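Local coordinates for putative amidohydrolase/peptidase (Burkholderia cenocepacia, PDB 4WJB), which is a putative zinc-dependent amidohydrolase of the peptidase M20 family that probably hydrolyses carbon-nitrogen bonds other than peptide bonds, at residues A256-F261 with R316-R321; E310-L315 with I332-T337. One frame throughout, in Å; residues are numbered along the deposited sequence.

Both contacts lie in the dimerisation (lid) domain of this M20 family protein, away from the zinc site. Along the chain, helix 251-268 comes first. Strands 274-283 and 289-302 follow, then helix 305-326, and then strand 329-342. Interaction 1 closes the longer loop by setting residues 316-321 against residues 256-261. Interaction 2 closes a short one, in which the chain leaves helix 305-326 and returns as strand 329-342 against it. The loops cross: 310-315 lies inside the first loop, and its partner 332-337 lies beyond that loop's end. Helix 305-326 is the shared element. It joins its partner helix to the strands, and Met258 CE touches Leu315 CD1 at 3.7 Å.

Interaction 1 (A256-F261 with R316-R321); sequences ARMISF and RAELAR
Phe261 and Glu318 meet where helix 251-268 runs beside helix 305-326. The aliphatic part of Glu318 lies over one face of the Phe261 ring. Its CG stands 3.6 Å from the ring centroid, 14° off the normal, which is a CH-pi contact. Its CB is closer to the ring margin, 3.4 Å from Phe261 CE2. The carboxylate plane is only modestly tilted from the ring plane and stacks with it. Glu318 leaves its helix with CG anti to the backbone N (chi1 -178°), which sets CG over the ring. The bend at chi2 then turns the carboxylate towards Arg321, one turn later. Arg321 NH1 forms a salt bridge of 2.7 Å to Glu318 OE2, which probably steadies the carboxylate.

Met258 and Leu319 make the buried half of the contact, and their side chains cross at about a right angle. Met258 SD lies 3.9 Å from Leu319 CD1. The thioether is bent at both chi2 and chi3, and this folds Met258 CE against the neighbouring backbone, 3.8 Å from Leu319 N. No hydrogen bond links the two segments.

Further out, Met258 also packs on Val322, while Leu319 reaches Ile332 and Val231 of the strands. The second subunit also meets helix 251-268: its Glu263 OE2 forms a salt bridge with Arg257 NH2, and Ile259 packs on its Ala256. The segment axes come within 10.5 Å at 155°. This is a near-antiparallel helix pair over strands, characteristic of the M20 dimerisation domain.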
loop_
_atom_site.group_PDB
_atom_site.type_symbol
_atom_site.label_atom_id
_atom_site.label_comp_id
_atom_site.label_asym_id
_atom_site.label_seq_id
_atom_site.Cartn_x
_atom_site.Cartn_y
_atom_site.Cartn_z
ATOM N N ALA A 256 -3.070 1.314 -9.900
ATOM C CA ALA A 256 -2.242 2.413 -10.393
ATOM C C ALA A 256 -2.983 3.226 -11.446
ATOM O O ALA A 256 -2.973 4.457 -11.412
ATOM C CB ALA A 256 -0.935 1.882 -10.959
ATOM N N ARG A 257 -3.628 2.530 -12.378
ATOM C CA ARG A 257 -4.435 3.184 -13.398
ATOM C C ARG A 257 -5.529 4.048 -12.770
ATOM O O ARG A 257 -5.783 5.160 -13.228
ATOM C CB ARG A 257 -5.063 2.149 -14.335
ATOM C CG ARG A 257 -4.066 1.355 -15.153
ATOM C CD ARG A 257 -4.774 0.278 -15.973
ATOM N NE ARG A 257 -3.832 -0.598 -16.666
ATOM C CZ ARG A 257 -3.525 -0.497 -17.955
ATOM N NH1 ARG A 257 -4.087 0.447 -18.704
ATOM N NH2 ARG A 257 -2.658 -1.341 -18.502
ATOM N N MET A 258 -6.173 3.535 -11.725
ATOM C CA MET A 258 -7.263 4.256 -11.073
ATOM C C MET A 258 -6.752 5.447 -10.263
ATOM O O MET A 258 -7.393 6.498 -10.219
ATOM C CB MET A 258 -8.066 3.319 -10.165
ATOM C CG MET A 258 -8.832 2.237 -10.901
ATOM S SD MET A 258 -9.903 2.890 -12.194
ATOM C CE MET A 258 -10.970 3.973 -11.249
ATOM N N ILE A 259 -5.604 5.270 -9.616
ATOM C CA ILE A 259 -4.982 6.330 -8.829
ATOM C C ILE A 259 -4.638 7.516 -9.727
ATOM O O ILE A 259 -4.904 8.673 -9.383
ATOM C CB ILE A 259 -3.713 5.817 -8.107
ATOM C CG1 ILE A 259 -4.094 4.788 -7.044
ATOM C CG2 ILE A 259 -2.942 6.962 -7.468
ATOM C CD1 ILE A 259 -2.910 4.074 -6.421
ATOM N N SER A 260 -4.068 7.217 -10.888
ATOM C CA SER A 260 -3.728 8.242 -11.867
ATOM C C SER A 260 -4.978 8.931 -12.392
ATOM O O SER A 260 -4.977 10.146 -12.630
ATOM C CB SER A 260 -2.941 7.634 -13.034
ATOM O OG SER A 260 -1.709 7.096 -12.591
ATOM N N PHE A 261 -6.046 8.155 -12.572
ATOM C CA PHE A 261 -7.288 8.716 -13.094
ATOM C C PHE A 261 -7.964 9.615 -12.066
ATOM O O PHE A 261 -8.565 10.629 -12.424
ATOM C CB PHE A 261 -8.254 7.615 -13.533
ATOM C CG PHE A 261 -9.481 8.140 -14.218
ATOM C CD1 PHE A 261 -9.392 8.697 -15.477
ATOM C CD2 PHE A 261 -10.717 8.093 -13.598
ATOM C CE1 PHE A 261 -10.518 9.197 -16.114
ATOM C CE2 PHE A 261 -11.846 8.586 -14.231
ATOM C CZ PHE A 261 -11.747 9.143 -15.485
ATOM N N ARG A 316 -16.905 5.558 -11.427
ATOM C CA ARG A 316 -17.552 4.268 -11.628
ATOM C C ARG A 316 -17.438 3.792 -13.074
ATOM O O ARG A 316 -17.291 2.597 -13.329
ATOM C CB ARG A 316 -19.024 4.340 -11.210
ATOM C CG ARG A 316 -19.224 4.519 -9.712
ATOM C CD ARG A 316 -20.696 4.701 -9.348
ATOM N NE ARG A 316 -20.880 4.833 -7.905
ATOM C CZ ARG A 316 -21.070 3.804 -7.086
ATOM N NH1 ARG A 316 -21.105 2.571 -7.569
ATOM N NH2 ARG A 316 -21.226 4.004 -5.783
ATOM N N ALA A 317 -17.502 4.728 -14.016
ATOM C CA ALA A 317 -17.394 4.387 -15.430
ATOM C C ALA A 317 -15.989 3.904 -15.770
ATOM O O ALA A 317 -15.818 2.901 -16.462
ATOM C CB ALA A 317 -17.769 5.579 -16.297
ATOM N N GLU A 318 -14.983 4.617 -15.274
ATOM C CA GLU A 318 -13.603 4.269 -15.573
ATOM C C GLU A 318 -13.199 2.981 -14.867
ATOM O O GLU A 318 -12.440 2.183 -15.415
ATOM C CB GLU A 318 -12.657 5.404 -15.187
ATOM C CG GLU A 318 -11.185 5.140 -15.515
ATOM C CD GLU A 318 -10.899 5.083 -17.010
ATOM O OE1 GLU A 318 -11.808 5.349 -17.825
ATOM O OE2 GLU A 318 -9.748 4.772 -17.379
ATOM N N LEU A 319 -13.712 2.778 -13.656
ATOM C CA LEU A 319 -13.447 1.544 -12.926
ATOM C C LEU A 319 -13.935 0.341 -13.733
ATOM O O LEU A 319 -13.228 -0.661 -13.858
ATOM C CB LEU A 319 -14.112 1.569 -11.550
ATOM C CG LEU A 319 -13.781 0.375 -10.652
ATOM C CD1 LEU A 319 -12.292 0.344 -10.358
ATOM C CD2 LEU A 319 -14.587 0.413 -9.363
ATOM N N ALA A 320 -15.136 0.460 -14.293
ATOM C CA ALA A 320 -15.705 -0.593 -15.128
ATOM C C ALA A 320 -14.868 -0.824 -16.383
ATOM O O ALA A 320 -14.645 -1.970 -16.791
ATOM C CB ALA A 320 -17.132 -0.252 -15.506
ATOM N N ARG A 321 -14.410 0.265 -16.991
ATOM C CA ARG A 321 -13.580 0.186 -18.187
ATOM C C ARG A 321 -12.261 -0.523 -17.886
ATOM O O ARG A 321 -11.793 -1.346 -18.671
ATOM C CB ARG A 321 -13.308 1.585 -18.748
ATOM C CG ARG A 321 -13.383 1.673 -20.267
ATOM C CD ARG A 321 -12.365 2.656 -20.820
ATOM N NE ARG A 321 -11.002 2.174 -20.625
ATOM C CZ ARG A 321 -9.990 2.926 -20.203
ATOM N NH1 ARG A 321 -10.183 4.209 -19.934
ATOM N NH2 ARG A 321 -8.784 2.396 -20.053
#

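Interaction 2 (E310-L315 with I332-T337); sequences ELDAAL and IEQIFT
The helix-on-sheet layer of the dimerisation domain brings Leu315 of helix 305-326 against Ile332 of strand 329-342. Leu315 CD2 meets Ile332 CD1 at 4.0 Å, one methyl against another. Ile332 is extended, with chi1 -178° and chi2 173°, and this sends CD1 out from the strand towards the helix. Leu315 also packs on Val298 and Phe300 of strand 289-302, and Ile332 on Val231 of strand 217-234.

The second pair is polar. Gln334 reaches across with a fully extended chain, and its NE2 comes to 3.3 Å from Asp312 OD1. The angle is too poor for a hydrogen bond, and the amide and carboxylate planes stand 67° apart. Asp312 OD1 is instead held by a hydrogen bond from Tyr229 OH and a salt bridge to Arg316 NE. At the other end of the Gln334 amide, Thr337 OG1 lies 2.5 Å from Gln334 OE1, too short for the length to be trusted.

Just beyond Gln334, Ile335 and Phe336 both face Trp228 across the strand pair, a classic beta bulge. A helix lying on antiparallel strands in this way is typical of the alpha/beta dimerisation domain of M20 peptidases.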
loop_
_atom_site.group_PDB
_atom_site.type_symbol
_atom_site.label_atom_id
_atom_site.label_comp_id
_atom_site.label_asym_id
_atom_site.label_seq_id
_atom_site.Cartn_x
_atom_site.Cartn_y
_atom_site.Cartn_z
ATOM N N GLU A 310 -21.073 14.048 -10.915
ATOM C CA GLU A 310 -20.301 13.786 -12.130
ATOM C C GLU A 310 -19.019 13.021 -11.816
ATOM O O GLU A 310 -18.608 12.137 -12.577
ATOM C CB GLU A 310 -19.976 15.093 -12.852
ATOM C CG GLU A 310 -21.207 15.873 -13.293
ATOM C CD GLU A 310 -20.870 17.040 -14.203
ATOM O OE1 GLU A 310 -19.687 17.179 -14.585
ATOM O OE2 GLU A 310 -21.789 17.813 -14.545
ATOM N N LEU A 311 -18.384 13.367 -10.699
ATOM C CA LEU A 311 -17.183 12.666 -10.257
ATOM C C LEU A 311 -17.500 11.213 -9.929
ATOM O O LEU A 311 -16.730 10.312 -10.267
ATOM C CB LEU A 311 -16.573 13.356 -9.042
ATOM C CG LEU A 311 -15.898 14.693 -9.352
ATOM C CD1 LEU A 311 -15.601 15.451 -8.074
ATOM C CD2 LEU A 311 -14.625 14.452 -10.146
ATOM N N ASP A 312 -18.636 10.997 -9.274
ATOM C CA ASP A 312 -19.083 9.654 -8.940
ATOM C C ASP A 312 -19.258 8.823 -10.204
ATOM O O ASP A 312 -18.746 7.707 -10.308
ATOM C CB ASP A 312 -20.397 9.698 -8.159
ATOM C CG ASP A 312 -20.958 8.314 -7.898
ATOM O OD1 ASP A 312 -20.507 7.661 -6.932
ATOM O OD2 ASP A 312 -21.843 7.877 -8.663
ATOM N N ALA A 313 -19.981 9.385 -11.164
ATOM C CA ALA A 313 -20.245 8.705 -12.421
ATOM C C ALA A 313 -18.948 8.414 -13.173
ATOM O O ALA A 313 -18.774 7.323 -13.729
ATOM C CB ALA A 313 -21.187 9.535 -13.281
ATOM N N ALA A 314 -18.036 9.382 -13.181
ATOM C CA ALA A 314 -16.785 9.231 -13.923
ATOM C C ALA A 314 -15.909 8.134 -13.322
ATOM O O ALA A 314 -15.329 7.319 -14.045
ATOM C CB ALA A 314 -16.030 10.551 -13.965
ATOM N N LEU A 315 -15.821 8.118 -11.996
ATOM C CA LEU A 315 -15.047 7.113 -11.281
ATOM C C LEU A 315 -15.589 5.709 -11.540
ATOM O O LEU A 315 -14.827 4.789 -11.838
ATOM C CB LEU A 315 -15.049 7.401 -9.780
ATOM C CG LEU A 315 -14.393 6.361 -8.867
ATOM C CD1 LEU A 315 -12.899 6.263 -9.121
ATOM C CD2 LEU A 315 -14.667 6.688 -7.405
ATOM N N ILE A 332 -16.790 -1.765 -5.686
ATOM C CA ILE A 332 -16.736 -0.392 -5.189
ATOM C C ILE A 332 -17.917 -0.099 -4.277
ATOM O O ILE A 332 -19.048 -0.489 -4.565
ATOM C CB ILE A 332 -16.698 0.639 -6.346
ATOM C CG1 ILE A 332 -16.592 2.063 -5.794
ATOM C CG2 ILE A 332 -17.910 0.484 -7.267
ATOM C CD1 ILE A 332 -16.373 3.124 -6.859
ATOM N N GLU A 333 -17.642 0.573 -3.164
ATOM C CA GLU A 333 -18.684 0.939 -2.218
ATOM C C GLU A 333 -18.513 2.374 -1.756
ATOM O O GLU A 333 -17.458 2.752 -1.249
ATOM C CB GLU A 333 -18.681 0.003 -1.008
ATOM N N GLN A 334 -19.554 3.173 -1.942
ATOM C CA GLN A 334 -19.575 4.508 -1.372
ATOM C C GLN A 334 -19.934 4.380 0.103
ATOM O O GLN A 334 -21.055 4.006 0.443
ATOM C CB GLN A 334 -20.571 5.400 -2.113
ATOM C CG GLN A 334 -20.559 6.852 -1.672
ATOM C CD GLN A 334 -21.506 7.707 -2.489
ATOM O OE1 GLN A 334 -22.148 8.616 -1.965
ATOM N NE2 GLN A 334 -21.591 7.425 -3.784
ATOM N N ILE A 335 -18.979 4.675 0.977
ATOM C CA ILE A 335 -19.160 4.421 2.404
ATOM C C ILE A 335 -19.478 5.682 3.202
ATOM O O ILE A 335 -19.812 5.605 4.385
ATOM C CB ILE A 335 -17.911 3.762 3.008
ATOM C CG1 ILE A 335 -16.723 4.726 2.931
ATOM C CG2 ILE A 335 -17.605 2.442 2.291
ATOM C CD1 ILE A 335 -15.533 4.305 3.762
ATOM N N PHE A 336 -19.366 6.839 2.562
ATOM C CA PHE A 336 -19.704 8.100 3.214
ATOM C C PHE A 336 -20.168 9.131 2.198
ATOM O O PHE A 336 -19.569 9.284 1.130
ATOM C CB PHE A 336 -18.512 8.648 4.011
ATOM C CG PHE A 336 -18.804 9.935 4.736
ATOM C CD1 PHE A 336 -19.746 9.976 5.752
ATOM C CD2 PHE A 336 -18.127 11.100 4.412
ATOM C CE1 PHE A 336 -20.015 11.153 6.424
ATOM C CE2 PHE A 336 -18.392 12.285 5.084
ATOM C CZ PHE A 336 -19.339 12.309 6.091
ATOM N N THR A 337 -21.248 9.825 2.547
ATOM C CA THR A 337 -21.815 10.883 1.728
ATOM C C THR A 337 -22.095 12.104 2.598
ATOM O O THR A 337 -22.698 11.983 3.664
ATOM C CB THR A 337 -23.124 10.440 1.048
ATOM O OG1 THR A 337 -22.905 9.222 0.330
ATOM C CG2 THR A 337 -23.614 11.512 0.091
#